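Local atomic coordinates of type C neurotoxin (Clostridium botulinum, PDB entry 3PME), a protein that is the receptor-binding domain of a mosaic botulinum neurotoxin and probably attaches the toxin to gangliosides and phospholipid of the nerve-cell membrane. Residues G290-F295 with I340-I345; Y304-D309 with Y327-Q332. One frame throughout, in Å; residues are numbered along the deposited sequence.

Interaction 1 of 2, residues G290-F295 with I340-I345; sequences GDDIMF and IGIFSI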
loop_
_atom_site.group_PDB
_atom_site.type_symbol
_atom_site.label_atom_id
_atom_site.label_comp_id
_atom_site.label_asym_id
_atom_site.label_seq_id
_atom_site.Cartn_x
_atom_site.Cartn_y
_atom_site.Cartn_z
ATOM N N GLY A 290 -14.654 5.339 8.185
ATOM C CA GLY A 290 -15.685 5.825 9.082
ATOM C C GLY A 290 -15.733 5.200 10.476
ATOM O O GLY A 290 -16.551 5.600 11.307
ATOM N N ASP A 291 -14.883 4.216 10.737
ATOM C CA ASP A 291 -14.883 3.564 12.052
ATOM C C ASP A 291 -14.543 4.560 13.160
ATOM O O ASP A 291 -13.706 5.452 12.965
ATOM C CB ASP A 291 -13.884 2.399 12.094
ATOM C CG ASP A 291 -14.461 1.090 11.571
ATOM O OD1 ASP A 291 -15.683 1.036 11.306
ATOM O OD2 ASP A 291 -13.689 0.110 11.450
ATOM N N ASP A 292 -15.189 4.392 14.319
ATOM C CA ASP A 292 -14.875 5.161 15.525
ATOM C C ASP A 292 -13.786 4.415 16.289
ATOM O O ASP A 292 -13.931 3.231 16.603
ATOM C CB ASP A 292 -16.104 5.293 16.436
ATOM C CG ASP A 292 -16.984 6.491 16.086
ATOM O OD1 ASP A 292 -16.750 7.150 15.051
ATOM O OD2 ASP A 292 -17.914 6.787 16.865
ATOM N N ILE A 293 -12.712 5.124 16.615
ATOM C CA ILE A 293 -11.507 4.495 17.132
ATOM C C ILE A 293 -10.920 5.292 18.294
ATOM O O ILE A 293 -11.276 6.455 18.507
ATOM C CB ILE A 293 -10.438 4.378 16.031
ATOM C CG1 ILE A 293 -9.984 5.769 15.590
ATOM C CG2 ILE A 293 -11.001 3.623 14.854
ATOM C CD1 ILE A 293 -8.809 5.752 14.604
ATOM N N MET A 294 -10.046 4.640 19.055
ATOM C CA MET A 294 -9.247 5.310 20.067
ATOM C C MET A 294 -7.791 4.944 19.811
ATOM O O MET A 294 -7.508 3.912 19.218
ATOM C CB MET A 294 -9.679 4.861 21.463
ATOM C CG MET A 294 -11.111 5.258 21.760
ATOM S SD MET A 294 -11.800 4.424 23.190
ATOM C CE MET A 294 -11.874 2.725 22.612
ATOM N N PHE A 295 -6.868 5.796 20.247
ATOM C CA PHE A 295 -5.443 5.516 20.103
ATOM C C PHE A 295 -4.845 5.238 21.465
ATOM O O PHE A 295 -5.042 6.032 22.388
ATOM C CB PHE A 295 -4.714 6.726 19.496
ATOM C CG PHE A 295 -5.187 7.098 18.122
ATOM C CD1 PHE A 295 -4.697 6.442 17.004
ATOM C CD2 PHE A 295 -6.118 8.111 17.949
ATOM C CE1 PHE A 295 -5.137 6.780 15.735
ATOM C CE2 PHE A 295 -6.564 8.464 16.675
ATOM C CZ PHE A 295 -6.062 7.803 15.565
ATOM N N ILE A 340 -14.015 12.217 24.650
ATOM C CA ILE A 340 -12.926 13.146 24.353
ATOM C C ILE A 340 -11.758 12.442 23.647
ATOM O O ILE A 340 -10.917 13.094 23.021
ATOM C CB ILE A 340 -12.444 13.878 25.649
ATOM C CG1 ILE A 340 -11.486 15.023 25.319
ATOM C CG2 ILE A 340 -11.781 12.908 26.607
ATOM C CD1 ILE A 340 -12.134 16.252 24.739
ATOM N N GLY A 341 -11.724 11.115 23.737
ATOM C CA GLY A 341 -10.685 10.316 23.101
ATOM C C GLY A 341 -11.184 9.431 21.971
ATOM O O GLY A 341 -10.501 8.496 21.558
ATOM N N ILE A 342 -12.386 9.704 21.477
ATOM C CA ILE A 342 -12.909 8.939 20.352
ATOM C C ILE A 342 -12.794 9.764 19.084
ATOM O O ILE A 342 -13.149 10.946 19.061
ATOM C CB ILE A 342 -14.362 8.496 20.609
ATOM C CG1 ILE A 342 -14.379 7.485 21.763
ATOM C CG2 ILE A 342 -14.961 7.870 19.358
ATOM C CD1 ILE A 342 -15.759 7.122 22.277
ATOM N N PHE A 343 -12.265 9.125 18.045
ATOM C CA PHE A 343 -12.011 9.751 16.761
ATOM C C PHE A 343 -12.656 8.924 15.657
ATOM O O PHE A 343 -13.030 7.767 15.872
ATOM C CB PHE A 343 -10.490 9.856 16.530
ATOM C CG PHE A 343 -9.787 10.701 17.551
ATOM C CD1 PHE A 343 -9.650 12.073 17.371
ATOM C CD2 PHE A 343 -9.299 10.132 18.721
ATOM C CE1 PHE A 343 -9.009 12.859 18.328
ATOM C CE2 PHE A 343 -8.657 10.900 19.679
ATOM C CZ PHE A 343 -8.512 12.267 19.490
ATOM N N SER A 344 -12.792 9.521 14.475
ATOM C CA SER A 344 -13.272 8.799 13.316
ATOM C C SER A 344 -12.153 8.810 12.290
ATOM O O SER A 344 -11.467 9.815 12.131
ATOM C CB SER A 344 -14.498 9.495 12.737
ATOM O OG SER A 344 -15.104 8.685 11.751
ATOM N N ILE A 345 -11.958 7.697 11.596
ATOM C CA ILE A 345 -10.902 7.644 10.588
ATOM C C ILE A 345 -11.483 7.392 9.198
ATOM O O ILE A 345 -12.342 6.525 9.008
ATOM C CB ILE A 345 -9.845 6.592 10.972
ATOM C CG1 ILE A 345 -8.672 6.618 9.991
ATOM C CG2 ILE A 345 -10.472 5.204 11.080
ATOM C CD1 ILE A 345 -7.476 5.782 10.457
HETATM O O HOH W 1 -17.810 8.136 10.786
HETATM O O HOH W 2 -7.942 7.745 21.911
#
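Phe295 and Phe343 meet at about a right angle, CE2 of Phe295 lying 3.8 Å from CD2 of Phe343. Their planes stand 55° apart with centroids separated by 5.6 Å, an oblique aromatic pair. In both, CG is anti to the carbonyl carbon, and the rings meet on the side of the sheet that Ile293 occupies. On this face, Ile293 crosses Ile345 at roughly a right angle: CD1 of Ile293 comes within 3.9 Å of CB of Ile345. It gets there because CG1 of Ile293 sits between backbone N and carbonyl carbon (chi1 65°) and CD1 extends onward. Branched aliphatic chains and flat rings suit this buried side, where Ile275 and Ile358 of the neighbouring strands add to the packing.

The other face is mixed. Asp292 and Ser344 form a non-hydrogen-bonded pair there, while one water bridges OG of Ser344 and the carbonyl O of Gly290. Further along, Met294 and Ile342 run side by side in the same direction, their CG and CG1 atoms 4.0 Å apart.

Backbone bonds set this arrangement. Ile293 and Phe343 are an antiparallel hydrogen-bonded pair, with N of Ile293 2.8 Å from O of Phe343 and N of Phe343 2.9 Å from O of Ile293. Beyond them, N of Ile345 donates to O of Asp291, and N of Gly290 to O of Ile345 at 2.7 Å. Glycine suits position 290 because, at its phi of 90°, a beta-carbon would jam against the preceding carbonyl O. The carboxylate of Asp291 leads away from 340-345; its OD2 forms a salt bridge with Lys281 and accepts from N of Leu288. The pair joins strands 292-299 and 343-347 in the antiparallel sheet of the C-terminal receptor-binding region, whose family is classed with the beta-trefoils.

Interaction 2 of 2, residues Y304-D309 with Y327-Q332; sequences YMIIRD and YALKLQ
A regular antiparallel strand pair of the beta-trefoil region is formed by residues 304-309 and 327-332, closed at one end by a cation-pi stack. The guanidinium of Arg308 lies flat on the ring of Tyr327: the planes are only 10° apart, and CZ of Arg308 stands 3.7 Å from the ring centroid, almost on its normal. A bend at chi3 (80°) brings the otherwise extended arginine chain back over the ring. NE and NH1 of Arg308 both donate, side-on and within the guanidinium plane, to the carbonyl O of Asp309, at 2.9 Å from NE and a longer 3.3 Å from NH1. A water then joins NH2 of Arg308 to the hydroxyl of Tyr327.

Paired bonds between Met305 and Gln332, and between Ile307 and Lys330, hold the backbones together, and N of Asp309 adds a bond to O of Ala328. On one face Ile306 crosses Leu331, CG1 to CD2 at 4.0 Å, while CD1 of Leu331 rests over one face of the Tyr304 ring; aliphatic chains suit Ile306 and Leu331 because Leu256 packs against both, giving them an apolar partner. On the other, Gln332 crosses Ile307, its OE1 3.6 Å from CD1 of Ile307, and its NE2 is bonded to O of Asn334. CD of Lys330 lies 3.6 Å from CG of Asp309, although NZ remains beyond salt-bridge range of OD1; the aspartate's salt bridge is with Arg377.

Flat stacking and two in-plane bonds together fix the rotation of the guanidinium, so that a buried arginine keeps polar partners around its rim while its charge is probably stabilised by the tyrosine's pi electrons.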
loop_
_atom_site.group_PDB
_atom_site.type_symbol
_atom_site.label_atom_id
_atom_site.label_comp_id
_atom_site.label_asym_id
_atom_site.label_seq_id
_atom_site.Cartn_x
_atom_site.Cartn_y
_atom_site.Cartn_z
ATOM N N TYR A 304 -1.624 4.421 27.963
ATOM C CA TYR A 304 -2.404 5.645 27.957
ATOM C C TYR A 304 -3.307 5.657 26.742
ATOM O O TYR A 304 -3.025 4.976 25.758
ATOM C CB TYR A 304 -1.486 6.865 27.836
ATOM C CG TYR A 304 -0.531 7.041 28.989
ATOM C CD1 TYR A 304 -0.893 7.806 30.095
ATOM C CD2 TYR A 304 0.724 6.436 28.972
ATOM C CE1 TYR A 304 -0.018 7.978 31.164
ATOM C CE2 TYR A 304 1.604 6.594 30.036
ATOM C CZ TYR A 304 1.225 7.372 31.122
ATOM O OH TYR A 304 2.099 7.532 32.173
ATOM N N MET A 305 -4.383 6.436 26.804
ATOM C CA MET A 305 -5.143 6.741 25.598
ATOM C C MET A 305 -4.936 8.204 25.214
ATOM O O MET A 305 -4.727 9.052 26.075
ATOM C CB MET A 305 -6.633 6.431 25.768
ATOM C CG MET A 305 -7.344 7.311 26.758
ATOM S SD MET A 305 -9.094 6.861 26.881
ATOM C CE MET A 305 -9.616 7.124 25.199
ATOM N N ILE A 306 -4.941 8.490 23.914
ATOM C CA ILE A 306 -4.812 9.853 23.448
ATOM C C ILE A 306 -6.155 10.559 23.525
ATOM O O ILE A 306 -7.178 10.026 23.085
ATOM C CB ILE A 306 -4.284 9.898 21.996
ATOM C CG1 ILE A 306 -2.884 9.277 21.934
ATOM C CG2 ILE A 306 -4.275 11.331 21.481
ATOM C CD1 ILE A 306 -2.282 9.240 20.518
ATOM N N ILE A 307 -6.154 11.763 24.084
ATOM C CA ILE A 307 -7.370 12.561 24.126
ATOM C C ILE A 307 -7.116 13.946 23.574
ATOM O O ILE A 307 -5.980 14.396 23.535
ATOM C CB ILE A 307 -7.925 12.693 25.557
ATOM C CG1 ILE A 307 -6.915 13.400 26.473
ATOM C CG2 ILE A 307 -8.297 11.315 26.098
ATOM C CD1 ILE A 307 -7.516 13.899 27.801
ATOM N N ARG A 308 -8.183 14.589 23.128
ATOM C CA ARG A 308 -8.144 16.002 22.772
ATOM C C ARG A 308 -8.163 16.837 24.050
ATOM O O ARG A 308 -8.867 16.501 25.001
ATOM C CB ARG A 308 -9.377 16.342 21.935
ATOM C CG ARG A 308 -9.213 17.516 21.005
ATOM C CD ARG A 308 -10.571 18.120 20.669
ATOM N NE ARG A 308 -10.997 18.966 21.771
ATOM C CZ ARG A 308 -12.160 19.597 21.852
ATOM N NH1 ARG A 308 -12.411 20.348 22.910
ATOM N NH2 ARG A 308 -13.064 19.487 20.883
ATOM N N ASP A 309 -7.396 17.922 24.080
ATOM C CA ASP A 309 -7.488 18.880 25.179
ATOM C C ASP A 309 -8.842 19.589 25.077
ATOM O O ASP A 309 -9.367 19.795 23.976
ATOM C CB ASP A 309 -6.340 19.890 25.086
ATOM C CG ASP A 309 -6.021 20.546 26.409
ATOM O OD1 ASP A 309 -6.786 20.362 27.376
ATOM O OD2 ASP A 309 -4.995 21.251 26.478
ATOM N N TYR A 327 -6.626 22.633 19.314
ATOM C CA TYR A 327 -6.494 21.877 20.557
ATOM C C TYR A 327 -5.315 20.913 20.488
ATOM O O TYR A 327 -5.140 20.178 19.520
ATOM C CB TYR A 327 -7.769 21.080 20.850
ATOM C CG TYR A 327 -9.032 21.893 20.863
ATOM C CD1 TYR A 327 -9.426 22.583 22.006
ATOM C CD2 TYR A 327 -9.842 21.952 19.740
ATOM C CE1 TYR A 327 -10.592 23.334 22.011
ATOM C CE2 TYR A 327 -11.014 22.684 19.741
ATOM C CZ TYR A 327 -11.379 23.372 20.875
ATOM O OH TYR A 327 -12.543 24.104 20.866
ATOM N N ALA A 328 -4.496 20.923 21.523
ATOM C CA ALA A 328 -3.431 19.947 21.648
ATOM C C ALA A 328 -4.010 18.570 21.970
ATOM O O ALA A 328 -5.191 18.428 22.314
ATOM C CB ALA A 328 -2.458 20.377 22.737
ATOM N N LEU A 329 -3.158 17.558 21.847
ATOM C CA LEU A 329 -3.516 16.194 22.219
ATOM C C LEU A 329 -2.733 15.823 23.468
ATOM O O LEU A 329 -1.603 16.276 23.663
ATOM C CB LEU A 329 -3.182 15.243 21.077
ATOM C CG LEU A 329 -3.834 15.575 19.741
ATOM C CD1 LEU A 329 -3.442 14.493 18.759
ATOM C CD2 LEU A 329 -5.351 15.658 19.878
ATOM N N LYS A 330 -3.329 14.995 24.322
ATOM C CA LYS A 330 -2.694 14.631 25.583
ATOM C C LYS A 330 -2.830 13.142 25.809
ATOM O O LYS A 330 -3.613 12.481 25.136
ATOM C CB LYS A 330 -3.365 15.374 26.750
ATOM C CG LYS A 330 -3.416 16.885 26.563
ATOM C CD LYS A 330 -4.322 17.556 27.577
ATOM C CE LYS A 330 -3.769 17.436 28.979
ATOM N NZ LYS A 330 -4.651 18.128 29.964
ATOM N N LEU A 331 -2.060 12.627 26.763
ATOM C CA LEU A 331 -2.185 11.242 27.210
ATOM C C LEU A 331 -3.042 11.181 28.475
ATOM O O LEU A 331 -2.892 12.012 29.379
ATOM C CB LEU A 331 -0.803 10.645 27.500
ATOM C CG LEU A 331 0.136 10.500 26.296
ATOM C CD1 LEU A 331 1.450 9.825 26.665
ATOM C CD2 LEU A 331 -0.573 9.728 25.201
ATOM N N GLN A 332 -3.920 10.186 28.534
ATOM C CA GLN A 332 -4.773 9.949 29.704
ATOM C C GLN A 332 -4.580 8.516 30.195
ATOM O O GLN A 332 -4.644 7.570 29.411
ATOM C CB GLN A 332 -6.246 10.183 29.335
ATOM C CG GLN A 332 -7.239 9.727 30.403
ATOM C CD GLN A 332 -8.650 10.179 30.094
ATOM O OE1 GLN A 332 -8.923 11.380 29.970
ATOM N NE2 GLN A 332 -9.556 9.223 29.949
HETATM O O HOH W 3 -14.538 21.964 21.563
HETATM O O HOH W 4 -4.765 22.653 23.907
#

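Both interactions belong to one curled antiparallel sheet, their centres about 12 Å apart, and the loop closed by interaction 1 contains interaction 2 within it. Strands 292-299 and 302-308 follow one another and are neighbours in the sheet, so each contact supplies one of them. They meet directly: O of Phe295 is 2.9 Å from N of Ile306, a probable hydrogen bond, and O of Ile340 lies 3.1 Å from N of Arg308, probably another. Packing continues the join, with CE2 of Phe343 3.8 Å from O of Ile306. All four segments fall in the C-terminal receptor-binding region.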